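Local coordinates for protein PHOX (Pseudomonas fluorescens, PDB 4ALF) that probably hydrolyses phosphate monoesters at alkaline pH, releasing inorganic phosphate, as a calcium-dependent alkaline phosphatase of the PhoX family, at residues Lys80-Met85 / Glu123-Asn128; Asn473-Pro478 / Ile491-Asp496. All blocks are in the same frame, centred on the assembly; numbering follows the deposited sequence.

Contact 1 comes first along the chain and is closed before contact 2 opens; their centres lie about 31 Å apart, their nearest atoms about 12 Å, and they do not touch. Each belongs to a different four-stranded antiparallel sheet, consistent with separate blades of the beta-propeller fold to which the family is assigned. Contact 1 joins the two central strands, 82-89 and 118-125, at the periphery, its centre about 24 Å from the chain centre and away from the calcium sites. Contact 2 sits deeper, where the loop leading into strand 478-483 meets the end of strand 489-493, and it carries a calcium ligand. One is thus sheet architecture, the other part of the metal site.

Contact 1 of 2, residues Lys80-Met85 / Glu123-Asn128; sequences KNRALM and EVQRKN
Glu123 and Arg82 form a salt bridge across neighbouring antiparallel strands, the central pair of a four-stranded sheet in a beta-propeller family protein. Glu123, with CG anti to its backbone nitrogen (chi1 179°), carries its carboxylate to the side-on edge of the guanidinium: Arg82 NE lies 2.9 Å from Glu123 OE2, and Arg82 NH2 reaches Glu123 OE1. Both oxygens lie in the guanidinium plane, yet the nitrogens approach from above the carboxylate. Ser137 also bonds Glu123 OE1. Val124 pairs with Ala83 through two backbone hydrogen bonds, Val124 N to Ala83 O being nearly straight at 171°. On the face carrying Ala83 and Val124, Val124 CG2 packs 3.8 Å from Ala83 CB. Gln125 runs alongside Arg82, and its NE2 gives a 2.8 Å bond to Glu123 OE2, on the carboxylate face opposite Arg82 NE. Past the strand, Arg126 N donates to Asn81 O, and Arg126 NH1 forms a salt bridge with Asp541. The guanidinium stands almost perpendicular to the Asn81 amide, and Arg126 NE and NH2 both donate to Asn81 OD1, at 2.9 and 3.1 Å, from opposite faces of the amide plane.

Contact 2 of 2, residues Asn473-Pro478 / Ile491-Asp496; sequences NMFNSP and ILTDGD. With CA (calcium ion), chain E; CA (calcium ion), chain F.
Asn476 grips the backbone of Asp496 with both ends of its amide. Asp496 N donates to Asn476 OD1 at 3.0 Å, in the carbonyl plane and on a lone pair; Asn476 ND2 returns a bond to Asp496 O, again along a lone pair. A chi1 of 78° sets the Asn476 amide between its own backbone nitrogen and carbonyl carbon, and Ser477 OG adds a second donor to Asn476 OD1, helping fix the amide's rotation. Gly495 packs closely against Ser477, its CA 3.3 Å from Ser477 CB. One residue earlier, Asp494 N gives a nearly straight 3.0 Å bond (175°) to Ser477 O, next to the Pro478-Thr493 non-hydrogen-bonded pair. Further back, Ile491 CG2 packs 3.9 Å from Pro478 CB. The Ser477 bond anchors the backbone of Asp494, whose OD2 bridges two calcium ions, 2.5 Å from one and 2.4 Å from the other. Two waters, donating to Asp494 O and Asp494 OD1, bind the first and second ion respectively. Asp479 and Glu387 share one of these ions with Asp494, Glu532 the other. A phosphate ion nearby is consistent with a substrate or product pocket; this carboxylate-bridged calcium cluster is part of the metal site of PhoX phosphatases.

Contact 1 of 2, residues Lys80-Met85 / Glu123-Asn128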
loop_
_atom_site.group_PDB
_atom_site.type_symbol
_atom_site.label_atom_id
_atom_site.label_comp_id
_atom_site.label_asym_id
_atom_site.label_seq_id
_atom_site.Cartn_x
_atom_site.Cartn_y
_atom_site.Cartn_z
ATOM N N LYS A 80 23.334 -13.913 8.705
ATOM C CA LYS A 80 22.008 -14.036 9.304
ATOM C C LYS A 80 21.659 -12.906 10.271
ATOM O O LYS A 80 20.491 -12.742 10.611
ATOM C CB LYS A 80 21.845 -15.388 10.004
ATOM C CG LYS A 80 22.672 -15.547 11.273
ATOM C CD LYS A 80 22.474 -16.907 11.929
ATOM C CE LYS A 80 23.322 -17.054 13.179
ATOM N NZ LYS A 80 23.212 -15.897 14.109
ATOM N N ASN A 81 22.658 -12.147 10.719
ATOM C CA ASN A 81 22.412 -11.048 11.678
ATOM C C ASN A 81 22.372 -9.677 11.015
ATOM O O ASN A 81 22.402 -8.675 11.718
ATOM C CB ASN A 81 23.435 -11.085 12.820
ATOM C CG ASN A 81 23.206 -12.232 13.768
ATOM O OD1 ASN A 81 22.091 -12.696 13.951
ATOM N ND2 ASN A 81 24.267 -12.679 14.404
ATOM N N ARG A 82 22.237 -9.638 9.686
ATOM C CA ARG A 82 22.043 -8.387 8.937
ATOM C C ARG A 82 20.857 -8.531 7.999
ATOM O O ARG A 82 20.568 -9.619 7.502
ATOM C CB ARG A 82 23.262 -8.035 8.073
ATOM C CG ARG A 82 24.577 -7.858 8.809
ATOM C CD ARG A 82 25.726 -7.654 7.824
ATOM N NE ARG A 82 25.720 -6.292 7.276
ATOM C CZ ARG A 82 26.509 -5.837 6.305
ATOM N NH1 ARG A 82 27.380 -6.641 5.717
ATOM N NH2 ARG A 82 26.409 -4.581 5.890
ATOM N N ALA A 83 20.185 -7.416 7.716
ATOM C CA ALA A 83 19.112 -7.405 6.729
ATOM C C ALA A 83 18.936 -5.984 6.231
ATOM O O ALA A 83 19.368 -5.036 6.901
ATOM C CB ALA A 83 17.814 -7.901 7.330
ATOM N N LEU A 84 18.310 -5.816 5.072
ATOM C CA LEU A 84 17.886 -4.499 4.633
ATOM C C LEU A 84 16.367 -4.435 4.687
ATOM O O LEU A 84 15.673 -5.437 4.462
ATOM C CB LEU A 84 18.350 -4.168 3.208
ATOM C CG LEU A 84 19.838 -4.182 2.903
ATOM C CD1 LEU A 84 20.097 -3.764 1.470
ATOM C CD2 LEU A 84 20.633 -3.291 3.849
ATOM N N MET A 85 15.845 -3.261 4.984
ATOM C CA MET A 85 14.426 -3.016 4.866
ATOM C C MET A 85 14.199 -1.836 3.946
ATOM O O MET A 85 14.907 -0.831 4.031
ATOM C CB MET A 85 13.800 -2.771 6.226
ATOM C CG MET A 85 13.898 -3.956 7.171
ATOM S SD MET A 85 13.249 -3.650 8.813
ATOM C CE MET A 85 11.490 -3.593 8.497
ATOM N N GLU A 123 19.581 -0.436 6.789
ATOM C CA GLU A 123 20.137 -1.670 7.310
ATOM C C GLU A 123 19.722 -1.860 8.764
ATOM O O GLU A 123 19.688 -0.875 9.552
ATOM C CB GLU A 123 21.662 -1.673 7.205
ATOM C CG GLU A 123 22.286 -2.954 7.779
ATOM C CD GLU A 123 23.790 -3.080 7.638
ATOM O OE1 GLU A 123 24.404 -2.342 6.842
ATOM O OE2 GLU A 123 24.330 -3.958 8.327
ATOM N N VAL A 124 19.386 -3.108 9.103
ATOM C CA VAL A 124 19.158 -3.530 10.466
ATOM C C VAL A 124 20.107 -4.681 10.806
ATOM O O VAL A 124 20.520 -5.470 9.926
ATOM C CB VAL A 124 17.672 -3.917 10.736
ATOM C CG1 VAL A 124 16.747 -2.716 10.573
ATOM C CG2 VAL A 124 17.195 -5.051 9.819
ATOM N N GLN A 125 20.486 -4.747 12.066
ATOM C CA GLN A 125 21.393 -5.783 12.540
ATOM C C GLN A 125 20.904 -6.335 13.876
ATOM O O GLN A 125 20.318 -5.617 14.679
ATOM C CB GLN A 125 22.797 -5.221 12.737
ATOM C CG GLN A 125 23.634 -5.135 11.487
ATOM C CD GLN A 125 25.028 -4.580 11.772
ATOM O OE1 GLN A 125 25.446 -4.490 12.938
ATOM N NE2 GLN A 125 25.752 -4.194 10.714
ATOM N N ARG A 126 21.214 -7.589 14.147
ATOM C CA ARG A 126 20.615 -8.242 15.285
ATOM C C ARG A 126 21.569 -8.296 16.458
ATOM O O ARG A 126 21.128 -8.062 17.573
ATOM C CB ARG A 126 20.051 -9.597 14.908
ATOM C CG ARG A 126 19.382 -10.272 16.071
ATOM C CD ARG A 126 18.579 -11.433 15.616
ATOM N NE ARG A 126 19.258 -12.204 14.594
ATOM C CZ ARG A 126 18.669 -13.196 13.949
ATOM N NH1 ARG A 126 17.420 -13.527 14.244
ATOM N NH2 ARG A 126 19.324 -13.859 13.007
ATOM N N LYS A 127 22.864 -8.537 16.256
ATOM C CA LYS A 127 23.848 -8.410 17.386
ATOM C C LYS A 127 23.643 -9.381 18.581
ATOM O O LYS A 127 24.596 -10.020 19.050
ATOM C CB LYS A 127 23.876 -6.960 17.929
ATOM C CG LYS A 127 25.081 -6.113 17.531
ATOM C CD LYS A 127 25.223 -5.964 16.021
ATOM C CE LYS A 127 26.272 -6.914 15.450
ATOM N NZ LYS A 127 26.108 -7.160 13.989
ATOM N N ASN A 128 22.405 -9.448 19.080
ATOM C CA ASN A 128 22.008 -10.316 20.199
ATOM C C ASN A 128 20.788 -11.153 19.760
ATOM O O ASN A 128 20.953 -12.103 18.985
ATOM C CB ASN A 128 21.730 -9.463 21.449
ATOM C CG ASN A 128 21.003 -8.176 21.127
ATOM O OD1 ASN A 128 20.332 -8.081 20.095
ATOM N ND2 ASN A 128 21.129 -7.166 21.995
#

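Contact 2 of 2, residues Asn473-Pro478 / Ile491-Asp496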
loop_
_atom_site.group_PDB
_atom_site.type_symbol
_atom_site.label_atom_id
_atom_site.label_comp_id
_atom_site.label_asym_id
_atom_site.label_seq_id
_atom_site.Cartn_x
_atom_site.Cartn_y
_atom_site.Cartn_z
ATOM N N ASN A 473 -13.791 -9.959 18.444
ATOM C CA ASN A 473 -12.740 -9.774 17.440
ATOM C C ASN A 473 -13.041 -8.717 16.396
ATOM O O ASN A 473 -12.262 -8.541 15.471
ATOM C CB ASN A 473 -12.398 -11.088 16.748
ATOM C CG ASN A 473 -13.506 -11.576 15.822
ATOM O OD1 ASN A 473 -14.512 -10.885 15.624
ATOM N ND2 ASN A 473 -13.306 -12.746 15.222
ATOM N N MET A 474 -14.148 -8.006 16.538
ATOM C CA MET A 474 -14.592 -7.141 15.458
ATOM C C MET A 474 -13.672 -5.936 15.180
ATOM O O MET A 474 -13.042 -5.362 16.086
ATOM C CB MET A 474 -16.020 -6.647 15.711
ATOM C CG MET A 474 -16.194 -5.876 17.009
ATOM S SD MET A 474 -17.909 -5.346 17.185
ATOM C CE MET A 474 -17.785 -4.584 18.784
ATOM N N PHE A 475 -13.656 -5.521 13.919
ATOM C CA PHE A 475 -12.786 -4.476 13.398
ATOM C C PHE A 475 -13.479 -3.810 12.198
ATOM O O PHE A 475 -14.518 -4.310 11.714
ATOM C CB PHE A 475 -11.445 -5.077 12.989
ATOM C CG PHE A 475 -11.561 -6.144 11.947
ATOM C CD1 PHE A 475 -11.749 -7.472 12.299
ATOM C CD2 PHE A 475 -11.451 -5.814 10.594
ATOM C CE1 PHE A 475 -11.857 -8.451 11.318
ATOM C CE2 PHE A 475 -11.548 -6.781 9.627
ATOM C CZ PHE A 475 -11.744 -8.094 9.981
ATOM N N ASN A 476 -12.915 -2.729 11.676
ATOM C CA ASN A 476 -13.449 -2.142 10.446
ATOM C C ASN A 476 -12.331 -1.686 9.543
ATOM O O ASN A 476 -11.225 -1.356 9.990
ATOM C CB ASN A 476 -14.430 -1.009 10.726
ATOM C CG ASN A 476 -13.746 0.295 11.112
ATOM O OD1 ASN A 476 -13.523 1.170 10.262
ATOM N ND2 ASN A 476 -13.433 0.462 12.415
ATOM N N SER A 477 -12.614 -1.681 8.248
ATOM C CA SER A 477 -11.696 -1.149 7.242
ATOM C C SER A 477 -10.370 -1.886 7.221
ATOM O O SER A 477 -9.311 -1.258 7.341
ATOM C CB SER A 477 -11.498 0.364 7.410
ATOM O OG SER A 477 -12.749 1.065 7.387
ATOM N N PRO A 478 -10.383 -3.202 7.028
ATOM C CA PRO A 478 -9.131 -3.911 6.805
ATOM C C PRO A 478 -8.447 -3.305 5.572
ATOM O O PRO A 478 -9.132 -2.879 4.629
ATOM C CB PRO A 478 -9.605 -5.338 6.551
ATOM C CG PRO A 478 -10.960 -5.186 5.920
ATOM C CD PRO A 478 -11.556 -3.997 6.621
ATOM N N ILE A 491 -3.890 -9.256 9.386
ATOM C CA ILE A 491 -4.838 -8.284 8.855
ATOM C C ILE A 491 -4.597 -6.978 9.629
ATOM O O ILE A 491 -4.687 -6.952 10.876
ATOM C CB ILE A 491 -6.283 -8.784 9.105
ATOM C CG1 ILE A 491 -6.573 -10.120 8.394
ATOM C CG2 ILE A 491 -7.275 -7.729 8.656
ATOM C CD1 ILE A 491 -7.799 -10.841 8.933
ATOM N N LEU A 492 -4.365 -5.895 8.919
ATOM C CA LEU A 492 -4.055 -4.606 9.517
ATOM C C LEU A 492 -5.168 -3.626 9.191
ATOM O O LEU A 492 -5.696 -3.652 8.069
ATOM C CB LEU A 492 -2.742 -4.094 8.940
ATOM C CG LEU A 492 -1.463 -4.836 9.342
ATOM C CD1 LEU A 492 -1.358 -6.232 8.766
ATOM C CD2 LEU A 492 -0.244 -4.042 8.883
ATOM N N THR A 493 -5.562 -2.778 10.136
ATOM C CA THR A 493 -6.720 -1.933 9.886
ATOM C C THR A 493 -6.410 -0.445 9.753
ATOM O O THR A 493 -5.531 0.127 10.411
ATOM C CB THR A 493 -7.883 -2.150 10.905
ATOM O OG1 THR A 493 -7.632 -1.482 12.163
ATOM C CG2 THR A 493 -8.084 -3.630 11.167
ATOM N N ASP A 494 -7.218 0.219 8.942
ATOM C CA ASP A 494 -7.173 1.651 8.705
ATOM C C ASP A 494 -8.605 2.158 8.647
ATOM O O ASP A 494 -9.109 2.554 7.603
ATOM C CB ASP A 494 -6.477 1.977 7.383
ATOM C CG ASP A 494 -6.535 3.439 7.030
ATOM O OD1 ASP A 494 -6.676 4.276 7.942
ATOM O OD2 ASP A 494 -6.457 3.805 5.829
ATOM N N GLY A 495 -9.269 2.151 9.789
ATOM C CA GLY A 495 -10.671 2.471 9.851
ATOM C C GLY A 495 -10.958 3.575 10.822
ATOM O O GLY A 495 -10.080 4.269 11.327
ATOM N N ASP A 496 -12.236 3.705 11.090
ATOM C CA ASP A 496 -12.752 4.683 12.029
ATOM C C ASP A 496 -12.362 4.229 13.449
ATOM O O ASP A 496 -12.614 3.080 13.833
ATOM C CB ASP A 496 -14.256 4.772 11.853
ATOM C CG ASP A 496 -14.856 5.898 12.653
ATOM O OD1 ASP A 496 -14.717 5.844 13.890
ATOM O OD2 ASP A 496 -15.483 6.796 12.050
HETATM CA CA CA E . -6.934 2.601 3.751
HETATM CA CA CA F . -4.901 5.562 5.305
HETATM O O HOH W 1 -10.598 -1.744 13.186
HETATM O O HOH W 2 -8.846 1.879 4.877
HETATM O O HOH W 3 -6.875 6.651 6.408
HETATM O O HOH W 4 -8.197 4.773 3.585
HETATM O O HOH W 5 -4.514 8.044 5.375
HETATM O O HOH W 6 -2.602 5.797 4.772
#